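PDB 5GKD: AlyGC from Glaciecola chathamensis, which probably cleaves the polysaccharide alginate by beta-elimination, as a calcium-containing alginate lyase of polysaccharide lyase family 6. Local coordinates for residues 515-520 with 549-554; 561-566 with 588-593; 579-584 with 611-616; 643-648 with 671-676. One frame throughout, in Å; residues are numbered along the deposited sequence.

Contact 1 of 4, residues 515-520 with 549-554; sequences GVYVDA and NSTFEN
Ser550 OG accepts the backbone N-H of Val516 at 3.2 Å across the contact, and it also bonds to the carbonyl of Lys548, two residues earlier. The hydroxyl therefore does the work of a backbone carbonyl where the strands are just beginning. Thr551 N bonds to Val516 O, Val518 N to Thr551 O and Glu553 N to Val518 O. These are neighbouring coils of a parallel beta-helix, consistent with the right-handed helices of the pectate lyase-like clan, and the two short strands run within 10° of parallel. Inside the coil, Val518 CG2 lies 3.7 Å from Phe552 CD2. On the other face, Tyr517 CE2 rests 3.5 Å from the methyl CG2 of Thr551. CG of Tyr517 is anti to the backbone N (chi1 -168°), and the ring reaches along the strand until OH makes a weak bond to Glu553 OE1. Asn554 ND2 approaches Asp519 OD1 from above the carboxylate plane, at 3.2 Å; the same oxygen also bonds to Thr521. Water 1 bridges Ala520 O and Asn554 O.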
loop_
_atom_site.group_PDB
_atom_site.type_symbol
_atom_site.label_atom_id
_atom_site.label_comp_id
_atom_site.label_asym_id
_atom_site.label_seq_id
_atom_site.Cartn_x
_atom_site.Cartn_y
_atom_site.Cartn_z
ATOM N N GLY A 515 -6.151 6.345 -29.944
ATOM C CA GLY A 515 -5.410 7.071 -30.954
ATOM C C GLY A 515 -4.402 8.081 -30.450
ATOM O O GLY A 515 -4.023 8.977 -31.191
ATOM N N VAL A 516 -3.947 7.972 -29.230
ATOM C CA VAL A 516 -3.052 8.978 -28.711
ATOM C C VAL A 516 -1.616 8.523 -28.929
ATOM O O VAL A 516 -1.339 7.359 -29.206
ATOM C CB VAL A 516 -3.324 9.288 -27.220
ATOM C CG1 VAL A 516 -4.809 9.477 -26.976
ATOM C CG2 VAL A 516 -2.755 8.195 -26.321
ATOM N N TYR A 517 -0.692 9.462 -28.797
ATOM C CA TYR A 517 0.724 9.192 -28.974
ATOM C C TYR A 517 1.459 9.760 -27.769
ATOM O O TYR A 517 1.330 10.950 -27.466
ATOM C CB TYR A 517 1.224 9.813 -30.287
ATOM C CG TYR A 517 2.590 9.353 -30.708
ATOM C CD1 TYR A 517 3.737 9.872 -30.104
ATOM C CD2 TYR A 517 2.749 8.404 -31.715
ATOM C CE1 TYR A 517 5.003 9.456 -30.477
ATOM C CE2 TYR A 517 4.020 7.976 -32.099
ATOM C CZ TYR A 517 5.140 8.509 -31.472
ATOM O OH TYR A 517 6.401 8.100 -31.839
ATOM N N VAL A 518 2.221 8.918 -27.082
ATOM C CA VAL A 518 2.934 9.330 -25.882
ATOM C C VAL A 518 4.413 9.112 -26.107
ATOM O O VAL A 518 4.844 7.987 -26.381
ATOM C CB VAL A 518 2.470 8.581 -24.620
ATOM C CG1 VAL A 518 3.313 9.029 -23.422
ATOM C CG2 VAL A 518 1.007 8.836 -24.334
ATOM N N ASP A 519 5.183 10.185 -25.980
ATOM C CA ASP A 519 6.636 10.149 -25.989
ATOM C C ASP A 519 7.085 10.574 -24.599
ATOM O O ASP A 519 6.937 11.740 -24.227
ATOM C CB ASP A 519 7.186 11.070 -27.083
ATOM C CG ASP A 519 8.698 11.170 -27.079
ATOM O OD1 ASP A 519 9.369 10.438 -26.329
ATOM O OD2 ASP A 519 9.228 12.007 -27.842
ATOM N N ALA A 520 7.621 9.625 -23.832
ATOM C CA ALA A 520 8.047 9.851 -22.457
ATOM C C ALA A 520 9.497 10.315 -22.347
ATOM O O ALA A 520 10.092 10.196 -21.270
ATOM C CB ALA A 520 7.860 8.578 -21.634
ATOM N N ASN A 549 -5.487 1.854 -30.550
ATOM C CA ASN A 549 -4.909 2.667 -31.625
ATOM C C ASN A 549 -3.837 3.627 -31.126
ATOM O O ASN A 549 -3.643 4.696 -31.706
ATOM C CB ASN A 549 -5.994 3.462 -32.359
ATOM C CG ASN A 549 -7.173 2.604 -32.756
ATOM O OD1 ASN A 549 -8.304 2.865 -32.355
ATOM N ND2 ASN A 549 -6.915 1.574 -33.544
ATOM N N SER A 550 -3.130 3.286 -30.053
ATOM C CA SER A 550 -2.244 4.253 -29.437
ATOM C C SER A 550 -0.802 3.783 -29.504
ATOM O O SER A 550 -0.512 2.607 -29.709
ATOM C CB SER A 550 -2.649 4.522 -27.979
ATOM O OG SER A 550 -3.955 5.054 -27.923
ATOM N N THR A 551 0.101 4.728 -29.309
ATOM C CA THR A 551 1.525 4.473 -29.407
ATOM C C THR A 551 2.221 5.065 -28.194
ATOM O O THR A 551 1.943 6.200 -27.803
ATOM C CB THR A 551 2.108 5.084 -30.697
ATOM O OG1 THR A 551 1.374 4.593 -31.819
ATOM C CG2 THR A 551 3.573 4.713 -30.851
ATOM N N PHE A 552 3.137 4.300 -27.613
ATOM C CA PHE A 552 3.817 4.703 -26.390
ATOM C C PHE A 552 5.292 4.394 -26.570
ATOM O O PHE A 552 5.652 3.234 -26.786
ATOM C CB PHE A 552 3.235 3.967 -25.166
ATOM C CG PHE A 552 1.731 4.096 -25.035
ATOM C CD1 PHE A 552 0.892 3.181 -25.643
ATOM C CD2 PHE A 552 1.164 5.134 -24.306
ATOM C CE1 PHE A 552 -0.467 3.291 -25.532
ATOM C CE2 PHE A 552 -0.201 5.251 -24.204
ATOM C CZ PHE A 552 -1.021 4.331 -24.820
ATOM N N GLU A 553 6.140 5.419 -26.491
ATOM C CA GLU A 553 7.544 5.270 -26.838
ATOM C C GLU A 553 8.448 5.946 -25.827
ATOM O O GLU A 553 8.080 6.941 -25.200
ATOM C CB GLU A 553 7.867 5.875 -28.205
ATOM C CG GLU A 553 7.377 5.080 -29.376
ATOM C CD GLU A 553 7.841 5.678 -30.692
ATOM O OE1 GLU A 553 8.436 6.783 -30.667
ATOM O OE2 GLU A 553 7.614 5.040 -31.742
ATOM N N ASN A 554 9.663 5.411 -25.721
ATOM C CA ASN A 554 10.768 6.076 -25.035
ATOM C C ASN A 554 10.518 6.189 -23.531
ATOM O O ASN A 554 10.778 7.225 -22.914
ATOM C CB ASN A 554 11.043 7.444 -25.660
ATOM C CG ASN A 554 11.452 7.336 -27.123
ATOM O OD1 ASN A 554 12.225 6.455 -27.498
ATOM N ND2 ASN A 554 10.913 8.222 -27.957
HETATM O O HOH W 1 12.016 8.344 -20.682
#

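Contact 2 of 4, residues 561-566 with 588-593; sequences YHFFDA and DLFRLN
His562 and Arg591 meet flat against each other, the guanidinium lying on the imidazole with centres 3.8 Å apart and planes 13° apart. Arg591 CD sits over the same ring, 3.5 Å from its centroid. The chain of Arg591 bends at chi3 (66°), which folds the guanidinium back over the histidine. In the ring plane, His562 ND1 accepts the backbone N-H of Asp588 at 3.0 Å, which fixes the ring's rotation. Two carboxylates hold the arginine. NE reaches Asp565 OD1 at 2.8 Å from above the carboxylate plane, and NH1 meets Asp588 OD2 within the guanidinium plane. Asp565 OD1 has a second cation in Lys594. With an alanine at Arg591, Asp588 OD2 would probably lose its partner at NH1, and the His562 face its flat cover. His562, Asp565 and Arg591 are partly exposed, and here water 2 links Asp565 OD2 to Arg591 NH2. The other side faces the interior of the beta-helix and is tightly packed. The edge of Phe563 points at the face of Phe590, with planes at 75°. Phe564 CB lies 3.6 Å from Phe590 CD1, and Leu589 CD2 is equally close to Phe563 CB. Leu592 CD1 touches Ala566 CB at 3.7 Å.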
loop_
_atom_site.group_PDB
_atom_site.type_symbol
_atom_site.label_atom_id
_atom_site.label_comp_id
_atom_site.label_asym_id
_atom_site.label_seq_id
_atom_site.Cartn_x
_atom_site.Cartn_y
_atom_site.Cartn_z
ATOM N N TYR A 561 11.241 1.819 -15.735
ATOM C CA TYR A 561 10.193 2.730 -16.176
ATOM C C TYR A 561 9.062 1.864 -16.708
ATOM O O TYR A 561 9.118 1.388 -17.842
ATOM C CB TYR A 561 10.716 3.686 -17.239
ATOM C CG TYR A 561 9.855 4.896 -17.516
ATOM C CD1 TYR A 561 8.494 4.902 -17.232
ATOM C CD2 TYR A 561 10.416 6.048 -18.054
ATOM C CE1 TYR A 561 7.722 6.017 -17.489
ATOM C CE2 TYR A 561 9.654 7.162 -18.301
ATOM C CZ TYR A 561 8.316 7.145 -18.026
ATOM O OH TYR A 561 7.565 8.264 -18.283
ATOM N N HIS A 562 8.032 1.672 -15.887
ATOM C CA HIS A 562 6.927 0.786 -16.214
ATOM C C HIS A 562 5.840 1.518 -16.978
ATOM O O HIS A 562 5.625 2.721 -16.805
ATOM C CB HIS A 562 6.336 0.188 -14.944
ATOM C CG HIS A 562 7.371 -0.329 -14.002
ATOM N ND1 HIS A 562 8.182 -1.400 -14.309
ATOM C CD2 HIS A 562 7.742 0.084 -12.769
ATOM C CE1 HIS A 562 9.008 -1.622 -13.303
ATOM N NE2 HIS A 562 8.762 -0.736 -12.357
ATOM N N PHE A 563 5.136 0.773 -17.823
ATOM C CA PHE A 563 3.990 1.370 -18.495
ATOM C C PHE A 563 2.769 1.432 -17.568
ATOM O O PHE A 563 2.126 2.483 -17.455
ATOM C CB PHE A 563 3.658 0.597 -19.772
ATOM C CG PHE A 563 2.407 1.064 -20.434
ATOM C CD1 PHE A 563 2.393 2.236 -21.172
ATOM C CD2 PHE A 563 1.233 0.353 -20.294
ATOM C CE1 PHE A 563 1.231 2.682 -21.765
ATOM C CE2 PHE A 563 0.075 0.785 -20.887
ATOM C CZ PHE A 563 0.071 1.956 -21.623
ATOM N N PHE A 564 2.416 0.312 -16.918
ATOM C CA PHE A 564 1.259 0.283 -16.028
ATOM C C PHE A 564 1.606 -0.432 -14.732
ATOM O O PHE A 564 2.050 -1.583 -14.758
ATOM C CB PHE A 564 0.031 -0.389 -16.663
ATOM C CG PHE A 564 -1.188 -0.354 -15.773
ATOM C CD1 PHE A 564 -2.008 0.758 -15.741
ATOM C CD2 PHE A 564 -1.478 -1.413 -14.924
ATOM C CE1 PHE A 564 -3.106 0.810 -14.899
ATOM C CE2 PHE A 564 -2.578 -1.374 -14.078
ATOM C CZ PHE A 564 -3.395 -0.257 -14.073
ATOM N N ASP A 565 1.339 0.224 -13.603
ATOM C CA ASP A 565 1.668 -0.292 -12.278
ATOM C C ASP A 565 0.402 -0.307 -11.428
ATOM O O ASP A 565 -0.102 0.750 -11.045
ATOM C CB ASP A 565 2.761 0.562 -11.626
ATOM C CG ASP A 565 3.358 -0.092 -10.375
ATOM O OD1 ASP A 565 3.422 -1.332 -10.306
ATOM O OD2 ASP A 565 3.771 0.637 -9.460
ATOM N N ALA A 566 -0.112 -1.498 -11.136
ATOM C CA ALA A 566 -1.310 -1.638 -10.323
ATOM C C ALA A 566 -0.985 -1.412 -8.851
ATOM O O ALA A 566 -0.003 -1.946 -8.339
ATOM C CB ALA A 566 -1.930 -3.028 -10.513
ATOM N N ASP A 588 8.343 -3.052 -16.748
ATOM C CA ASP A 588 7.337 -3.966 -17.272
ATOM C C ASP A 588 6.251 -3.183 -17.994
ATOM O O ASP A 588 6.102 -1.972 -17.815
ATOM C CB ASP A 588 6.697 -4.790 -16.162
ATOM C CG ASP A 588 7.715 -5.534 -15.326
ATOM O OD1 ASP A 588 8.494 -6.344 -15.874
ATOM O OD2 ASP A 588 7.746 -5.298 -14.110
ATOM N N LEU A 589 5.483 -3.902 -18.812
ATOM C CA LEU A 589 4.298 -3.333 -19.439
ATOM C C LEU A 589 3.139 -3.262 -18.449
ATOM O O LEU A 589 2.655 -2.172 -18.127
ATOM C CB LEU A 589 3.910 -4.160 -20.664
ATOM C CG LEU A 589 3.796 -3.579 -22.068
ATOM C CD1 LEU A 589 2.475 -4.002 -22.701
ATOM C CD2 LEU A 589 3.974 -2.083 -22.121
ATOM N N PHE A 590 2.679 -4.411 -17.958
ATOM C CA PHE A 590 1.571 -4.474 -17.008
ATOM C C PHE A 590 2.020 -5.217 -15.756
ATOM O O PHE A 590 2.401 -6.391 -15.820
ATOM C CB PHE A 590 0.337 -5.144 -17.629
ATOM C CG PHE A 590 -0.324 -4.308 -18.690
ATOM C CD1 PHE A 590 -1.234 -3.336 -18.349
ATOM C CD2 PHE A 590 -0.003 -4.471 -20.026
ATOM C CE1 PHE A 590 -1.830 -2.556 -19.309
ATOM C CE2 PHE A 590 -0.600 -3.705 -20.989
ATOM C CZ PHE A 590 -1.519 -2.744 -20.629
ATOM N N ARG A 591 1.984 -4.527 -14.624
ATOM C CA ARG A 591 2.372 -5.091 -13.338
ATOM C C ARG A 591 1.093 -5.405 -12.570
ATOM O O ARG A 591 0.500 -4.521 -11.944
ATOM C CB ARG A 591 3.286 -4.122 -12.594
ATOM C CG ARG A 591 4.672 -4.049 -13.208
ATOM C CD ARG A 591 5.383 -2.747 -12.891
ATOM N NE ARG A 591 5.684 -2.607 -11.474
ATOM C CZ ARG A 591 6.655 -3.260 -10.849
ATOM N NH1 ARG A 591 7.408 -4.119 -11.513
ATOM N NH2 ARG A 591 6.859 -3.066 -9.552
ATOM N N LEU A 592 0.668 -6.673 -12.637
ATOM C CA LEU A 592 -0.589 -7.161 -12.081
ATOM C C LEU A 592 -0.341 -8.304 -11.111
ATOM O O LEU A 592 -1.093 -9.282 -11.067
ATOM C CB LEU A 592 -1.537 -7.626 -13.179
ATOM C CG LEU A 592 -2.414 -6.658 -13.970
ATOM C CD1 LEU A 592 -2.571 -5.300 -13.336
ATOM C CD2 LEU A 592 -1.963 -6.559 -15.390
ATOM N N ASN A 593 0.724 -8.188 -10.328
ATOM C CA ASN A 593 1.224 -9.258 -9.478
ATOM C C ASN A 593 1.524 -8.761 -8.070
ATOM O O ASN A 593 2.503 -9.187 -7.450
ATOM C CB ASN A 593 2.483 -9.867 -10.082
ATOM C CG ASN A 593 3.610 -8.870 -10.171
ATOM O OD1 ASN A 593 3.372 -7.664 -10.179
ATOM N ND2 ASN A 593 4.843 -9.358 -10.194
HETATM O O HOH W 2 5.654 -0.779 -7.985
#

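Contact 3 of 4, residues 579-584 with 611-616; sequences DSQFKH and NSNVSD
His584 and Asp616 are brought together by unlike first torsions. CG of His584 is anti to its carbonyl carbon (chi1 -49°), while CG of Asp616 is anti to the backbone N (chi1 -171°). ND1 then donates to Asp616 OD2 at 2.6 Å in a nearly straight bond. The oxygen lies in the imidazole plane and uses its anti lone pair, and the carboxylate stands almost upright to the ring. The close carboxylate would probably favour a protonated, positively charged imidazole. Lys583 CG covers one face of the same ring. At the other end, Ser612 OG takes the backbone N-H of Ser580 at 3.2 Å and also bonds to Glu610 O. Between these ends the parallel strands 581-584 and 613-615 are joined by main-chain bonds such as Phe582 N to Asn613 O, 2.8 Å. Gln581, Asn613, Lys583 and Ser615 line one face, with Gln581 OE1 3.4 Å from Asn613 CB. Phe582 and Val614 line the buried face, where Phe582 CD1 touches Val614 CG2 at 3.8 Å. Both strands belong to a parallel beta-helix. Strand 551-555 flanks the first and strand 644-648 the second, while Phe552 and Phe563 meet the ring of Phe582 inside the coil.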
loop_
_atom_site.group_PDB
_atom_site.type_symbol
_atom_site.label_atom_id
_atom_site.label_comp_id
_atom_site.label_asym_id
_atom_site.label_seq_id
_atom_site.Cartn_x
_atom_site.Cartn_y
_atom_site.Cartn_z
ATOM N N ASP A 579 -4.697 -2.952 -31.038
ATOM C CA ASP A 579 -4.116 -2.196 -32.155
ATOM C C ASP A 579 -3.202 -1.071 -31.674
ATOM O O ASP A 579 -3.345 0.077 -32.079
ATOM C CB ASP A 579 -5.225 -1.627 -33.053
ATOM C CG ASP A 579 -6.255 -2.678 -33.454
ATOM O OD1 ASP A 579 -5.863 -3.674 -34.079
ATOM O OD2 ASP A 579 -7.454 -2.521 -33.134
ATOM N N SER A 580 -2.259 -1.398 -30.789
ATOM C CA SER A 580 -1.431 -0.386 -30.144
ATOM C C SER A 580 0.040 -0.781 -30.203
ATOM O O SER A 580 0.383 -1.961 -30.317
ATOM C CB SER A 580 -1.873 -0.152 -28.677
ATOM O OG SER A 580 -3.189 0.383 -28.624
ATOM N N GLN A 581 0.919 0.217 -30.141
ATOM C CA GLN A 581 2.348 -0.028 -30.263
ATOM C C GLN A 581 3.087 0.475 -29.036
ATOM O O GLN A 581 2.755 1.527 -28.488
ATOM C CB GLN A 581 2.947 0.648 -31.500
ATOM C CG GLN A 581 1.939 1.088 -32.547
ATOM C CD GLN A 581 1.112 -0.036 -33.111
ATOM O OE1 GLN A 581 1.603 -1.105 -33.321
ATOM N NE2 GLN A 581 -0.141 0.210 -33.375
ATOM N N PHE A 582 4.117 -0.259 -28.637
ATOM C CA PHE A 582 4.914 0.076 -27.471
ATOM C C PHE A 582 6.368 -0.132 -27.840
ATOM O O PHE A 582 6.716 -1.205 -28.342
ATOM C CB PHE A 582 4.536 -0.811 -26.273
ATOM C CG PHE A 582 3.065 -0.805 -25.952
ATOM C CD1 PHE A 582 2.172 -1.555 -26.694
ATOM C CD2 PHE A 582 2.575 -0.045 -24.902
ATOM C CE1 PHE A 582 0.819 -1.539 -26.399
ATOM C CE2 PHE A 582 1.227 -0.028 -24.602
ATOM C CZ PHE A 582 0.349 -0.781 -25.340
ATOM N N LYS A 583 7.210 0.846 -27.588
ATOM C CA LYS A 583 8.599 0.709 -27.917
ATOM C C LYS A 583 9.566 1.398 -26.973
ATOM O O LYS A 583 9.371 2.515 -26.623
ATOM C CB LYS A 583 8.830 1.197 -29.340
ATOM C CG LYS A 583 10.176 0.836 -29.907
ATOM C CD LYS A 583 10.270 1.113 -31.400
ATOM C CE LYS A 583 10.860 -0.064 -32.143
ATOM N NZ LYS A 583 11.757 0.334 -33.256
ATOM N N HIS A 584 10.621 0.704 -26.601
ATOM C CA HIS A 584 11.675 1.206 -25.727
ATOM C C HIS A 584 11.254 1.506 -24.305
ATOM O O HIS A 584 11.160 2.644 -23.933
ATOM C CB HIS A 584 12.402 2.428 -26.299
ATOM C CG HIS A 584 12.861 2.273 -27.710
ATOM N ND1 HIS A 584 13.755 1.311 -28.110
ATOM C CD2 HIS A 584 12.566 2.984 -28.815
ATOM C CE1 HIS A 584 13.979 1.430 -29.400
ATOM N NE2 HIS A 584 13.272 2.437 -29.849
ATOM N N ASN A 611 -3.651 -7.666 -31.550
ATOM C CA ASN A 611 -3.300 -6.879 -32.736
ATOM C C ASN A 611 -2.345 -5.744 -32.400
ATOM O O ASN A 611 -2.428 -4.652 -32.957
ATOM C CB ASN A 611 -4.548 -6.329 -33.426
ATOM C CG ASN A 611 -5.492 -7.426 -33.894
ATOM O OD1 ASN A 611 -5.059 -8.452 -34.437
ATOM N ND2 ASN A 611 -6.789 -7.217 -33.679
ATOM N N SER A 612 -1.440 -5.996 -31.476
ATOM C CA SER A 612 -0.590 -4.946 -30.958
ATOM C C SER A 612 0.863 -5.313 -31.190
ATOM O O SER A 612 1.187 -6.429 -31.592
ATOM C CB SER A 612 -0.878 -4.706 -29.471
ATOM O OG SER A 612 -2.191 -4.200 -29.324
ATOM N N ASN A 613 1.738 -4.355 -30.926
ATOM C CA ASN A 613 3.148 -4.509 -31.230
ATOM C C ASN A 613 3.973 -3.946 -30.084
ATOM O O ASN A 613 3.772 -2.804 -29.668
ATOM C CB ASN A 613 3.478 -3.806 -32.554
ATOM C CG ASN A 613 4.800 -4.218 -33.105
ATOM O OD1 ASN A 613 5.836 -3.915 -32.526
ATOM N ND2 ASN A 613 4.785 -4.930 -34.224
ATOM N N VAL A 614 4.893 -4.756 -29.578
ATOM C CA VAL A 614 5.736 -4.415 -28.442
ATOM C C VAL A 614 7.175 -4.723 -28.818
ATOM O O VAL A 614 7.483 -5.858 -29.200
ATOM C CB VAL A 614 5.345 -5.209 -27.182
ATOM C CG1 VAL A 614 6.306 -4.895 -26.039
ATOM C CG2 VAL A 614 3.896 -4.941 -26.789
ATOM N N SER A 615 8.062 -3.736 -28.675
ATOM C CA SER A 615 9.449 -3.906 -29.089
ATOM C C SER A 615 10.402 -3.217 -28.122
ATOM O O SER A 615 10.186 -2.061 -27.745
ATOM C CB SER A 615 9.651 -3.352 -30.503
ATOM O OG SER A 615 10.941 -3.673 -30.975
ATOM N N ASP A 616 11.461 -3.929 -27.740
ATOM C CA ASP A 616 12.512 -3.417 -26.855
ATOM C C ASP A 616 11.947 -3.065 -25.473
ATOM O O ASP A 616 12.046 -1.933 -24.986
ATOM C CB ASP A 616 13.232 -2.220 -27.499
ATOM C CG ASP A 616 14.461 -1.792 -26.722
ATOM O OD1 ASP A 616 15.027 -2.634 -25.982
ATOM O OD2 ASP A 616 14.863 -0.609 -26.843
#

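Contact 4 of 4, residues 643-648 with 671-676; sequences NIFNEV and TTNEFN
Asn643 and Asn673 form a hydrogen-bonded asparagine pair between successive coils of a parallel beta-helix, at the bend before strands 644-646 and 674-676. CG is anti to the carbonyl carbon in both (Asn673 chi1 -54°), and the amides lie side by side with planes 2° apart. Asn673 OD1 is gripped twice from opposite faces of its plane, by Asn643 ND2 at 2.9 Å and by Asn643 N at 3.0 Å. Asn673 ND2 continues to Asn697 OD1 and Met640 O, and Asn643 OD1 to Ser612 N. Such rows of asparagines are a known feature of pectate lyase-like helices, where they satisfy buried polar atoms at a turn. A leucine in place of Asn673 would probably leave the backbone N-H of Asn643 without its acceptor and interrupt the row. Beyond this pair the strands bond directly, with Glu674 N bonding to Asn643 O and Phe645 N to Glu674 O. On the inner face Phe645 CE2 comes within 3.4 Å of Phe675 CZ, the rings inclined at 49°. CD2 of Phe645 lies over the Phe675 ring, toward its rim. The outer face is mostly polar. Asn676 ND2 donates to Asn646 OD1 at 3.1 Å, and the apolar Ile644 lays CG1 alongside the Glu674 carboxylate, 3.9 Å from CD.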
loop_
_atom_site.group_PDB
_atom_site.type_symbol
_atom_site.label_atom_id
_atom_site.label_comp_id
_atom_site.label_asym_id
_atom_site.label_seq_id
_atom_site.Cartn_x
_atom_site.Cartn_y
_atom_site.Cartn_z
ATOM N N ASN A 643 -0.412 -10.642 -31.844
ATOM C CA ASN A 643 0.555 -9.618 -31.485
ATOM C C ASN A 643 1.928 -9.987 -32.027
ATOM O O ASN A 643 2.227 -11.148 -32.292
ATOM C CB ASN A 643 0.657 -9.433 -29.960
ATOM C CG ASN A 643 -0.684 -9.204 -29.296
ATOM O OD1 ASN A 643 -1.274 -8.126 -29.390
ATOM N ND2 ASN A 643 -1.169 -10.219 -28.618
ATOM N N ILE A 644 2.778 -8.979 -32.138
ATOM C CA ILE A 644 4.181 -9.158 -32.459
ATOM C C ILE A 644 4.982 -8.596 -31.304
ATOM O O ILE A 644 4.864 -7.408 -30.982
ATOM C CB ILE A 644 4.564 -8.475 -33.782
ATOM C CG1 ILE A 644 3.829 -9.127 -34.952
ATOM C CG2 ILE A 644 6.071 -8.526 -34.002
ATOM C CD1 ILE A 644 2.451 -8.552 -35.204
ATOM N N PHE A 645 5.789 -9.442 -30.679
ATOM C CA PHE A 645 6.635 -9.056 -29.560
ATOM C C PHE A 645 8.090 -9.223 -29.981
ATOM O O PHE A 645 8.509 -10.335 -30.317
ATOM C CB PHE A 645 6.342 -9.914 -28.317
ATOM C CG PHE A 645 4.871 -10.008 -27.927
ATOM C CD1 PHE A 645 4.173 -8.896 -27.461
ATOM C CD2 PHE A 645 4.218 -11.231 -27.940
ATOM C CE1 PHE A 645 2.838 -8.996 -27.064
ATOM C CE2 PHE A 645 2.879 -11.340 -27.550
ATOM C CZ PHE A 645 2.192 -10.215 -27.106
ATOM N N ASN A 646 8.866 -8.131 -29.955
ATOM C CA ASN A 646 10.286 -8.168 -30.305
ATOM C C ASN A 646 11.152 -7.746 -29.129
ATOM O O ASN A 646 10.897 -6.710 -28.507
ATOM C CB ASN A 646 10.626 -7.255 -31.496
ATOM C CG ASN A 646 9.743 -7.493 -32.703
ATOM O OD1 ASN A 646 9.930 -8.464 -33.443
ATOM N ND2 ASN A 646 8.806 -6.576 -32.942
ATOM N N GLU A 647 12.198 -8.524 -28.860
ATOM C CA GLU A 647 13.195 -8.200 -27.834
ATOM C C GLU A 647 12.521 -7.843 -26.504
ATOM O O GLU A 647 12.656 -6.740 -25.979
ATOM C CB GLU A 647 14.106 -7.066 -28.309
ATOM C CG GLU A 647 14.846 -7.326 -29.616
ATOM C CD GLU A 647 16.112 -8.155 -29.436
ATOM O OE1 GLU A 647 16.485 -8.470 -28.280
ATOM O OE2 GLU A 647 16.753 -8.476 -30.461
ATOM N N VAL A 648 11.783 -8.807 -25.960
ATOM C CA VAL A 648 10.936 -8.588 -24.792
ATOM C C VAL A 648 11.399 -9.485 -23.650
ATOM O O VAL A 648 11.670 -10.673 -23.855
ATOM C CB VAL A 648 9.454 -8.846 -25.121
ATOM C CG1 VAL A 648 8.621 -8.827 -23.857
ATOM C CG2 VAL A 648 8.949 -7.823 -26.111
ATOM N N THR A 671 -2.583 -16.920 -28.963
ATOM C CA THR A 671 -2.938 -17.381 -30.299
ATOM C C THR A 671 -2.331 -16.458 -31.347
ATOM O O THR A 671 -2.471 -15.240 -31.252
ATOM C CB THR A 671 -4.474 -17.432 -30.422
ATOM O OG1 THR A 671 -4.936 -18.761 -30.169
ATOM C CG2 THR A 671 -4.978 -16.938 -31.753
ATOM N N THR A 672 -1.622 -17.032 -32.319
ATOM C CA THR A 672 -1.221 -16.311 -33.524
ATOM C C THR A 672 -0.309 -15.124 -33.199
ATOM O O THR A 672 -0.381 -14.068 -33.830
ATOM C CB THR A 672 -2.453 -15.849 -34.317
ATOM O OG1 THR A 672 -3.418 -16.901 -34.335
ATOM C CG2 THR A 672 -2.101 -15.526 -35.755
ATOM N N ASN A 673 0.556 -15.288 -32.211
ATOM C CA ASN A 673 1.518 -14.254 -31.871
ATOM C C ASN A 673 2.880 -14.604 -32.459
ATOM O O ASN A 673 3.142 -15.742 -32.830
ATOM C CB ASN A 673 1.659 -14.085 -30.352
ATOM C CG ASN A 673 0.329 -13.852 -29.646
ATOM O OD1 ASN A 673 -0.225 -12.762 -29.693
ATOM N ND2 ASN A 673 -0.168 -14.882 -28.963
ATOM N N GLU A 674 3.753 -13.604 -32.519
ATOM C CA GLU A 674 5.178 -13.802 -32.753
ATOM C C GLU A 674 5.957 -13.362 -31.519
ATOM O O GLU A 674 5.808 -12.225 -31.056
ATOM C CB GLU A 674 5.661 -13.010 -33.973
ATOM C CG GLU A 674 4.896 -13.256 -35.262
ATOM C CD GLU A 674 5.403 -12.373 -36.408
ATOM O OE1 GLU A 674 6.527 -11.825 -36.294
ATOM O OE2 GLU A 674 4.671 -12.222 -37.414
ATOM N N PHE A 675 6.778 -14.259 -30.987
ATOM C CA PHE A 675 7.703 -13.954 -29.899
ATOM C C PHE A 675 9.113 -14.041 -30.477
ATOM O O PHE A 675 9.693 -15.126 -30.559
ATOM C CB PHE A 675 7.529 -14.911 -28.722
ATOM C CG PHE A 675 6.263 -14.709 -27.931
ATOM C CD1 PHE A 675 5.055 -15.224 -28.384
ATOM C CD2 PHE A 675 6.290 -14.069 -26.695
ATOM C CE1 PHE A 675 3.894 -15.065 -27.650
ATOM C CE2 PHE A 675 5.123 -13.906 -25.957
ATOM C CZ PHE A 675 3.928 -14.407 -26.438
ATOM N N ASN A 676 9.665 -12.895 -30.859
ATOM C CA ASN A 676 10.950 -12.823 -31.540
ATOM C C ASN A 676 12.033 -12.371 -30.573
ATOM O O ASN A 676 11.942 -11.283 -29.997
ATOM C CB ASN A 676 10.868 -11.879 -32.739
ATOM C CG ASN A 676 9.758 -12.272 -33.706
ATOM O OD1 ASN A 676 9.456 -13.450 -33.861
ATOM N ND2 ASN A 676 9.144 -11.290 -34.345
HETATM O O HOH W 3 0.939 -11.950 -35.309
#

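All four contacts join successive coils of one C-terminal beta-helix. Contacts 1, 3 and 4 lie on one parallel sheet, and contact 2 on another. Contact 3 links the other two: 551-555 pairs with 581-585, and 613-617 with 644-648. Contact 2 is the most buried; the others are partly buried, with an outer face nearer solvent. Its Phe563 and Leu589 reach inward to Phe552 of contact 1 and Phe582 of contact 3, so the sheets meet through apolar side chains. The inner faces are apolar, the outer faces mostly polar or charged. At the bend before the strands, serines serve contacts 1 and 3, where contact 4 has asparagines. Contact 2 sets an arginine on the strand between two aspartates.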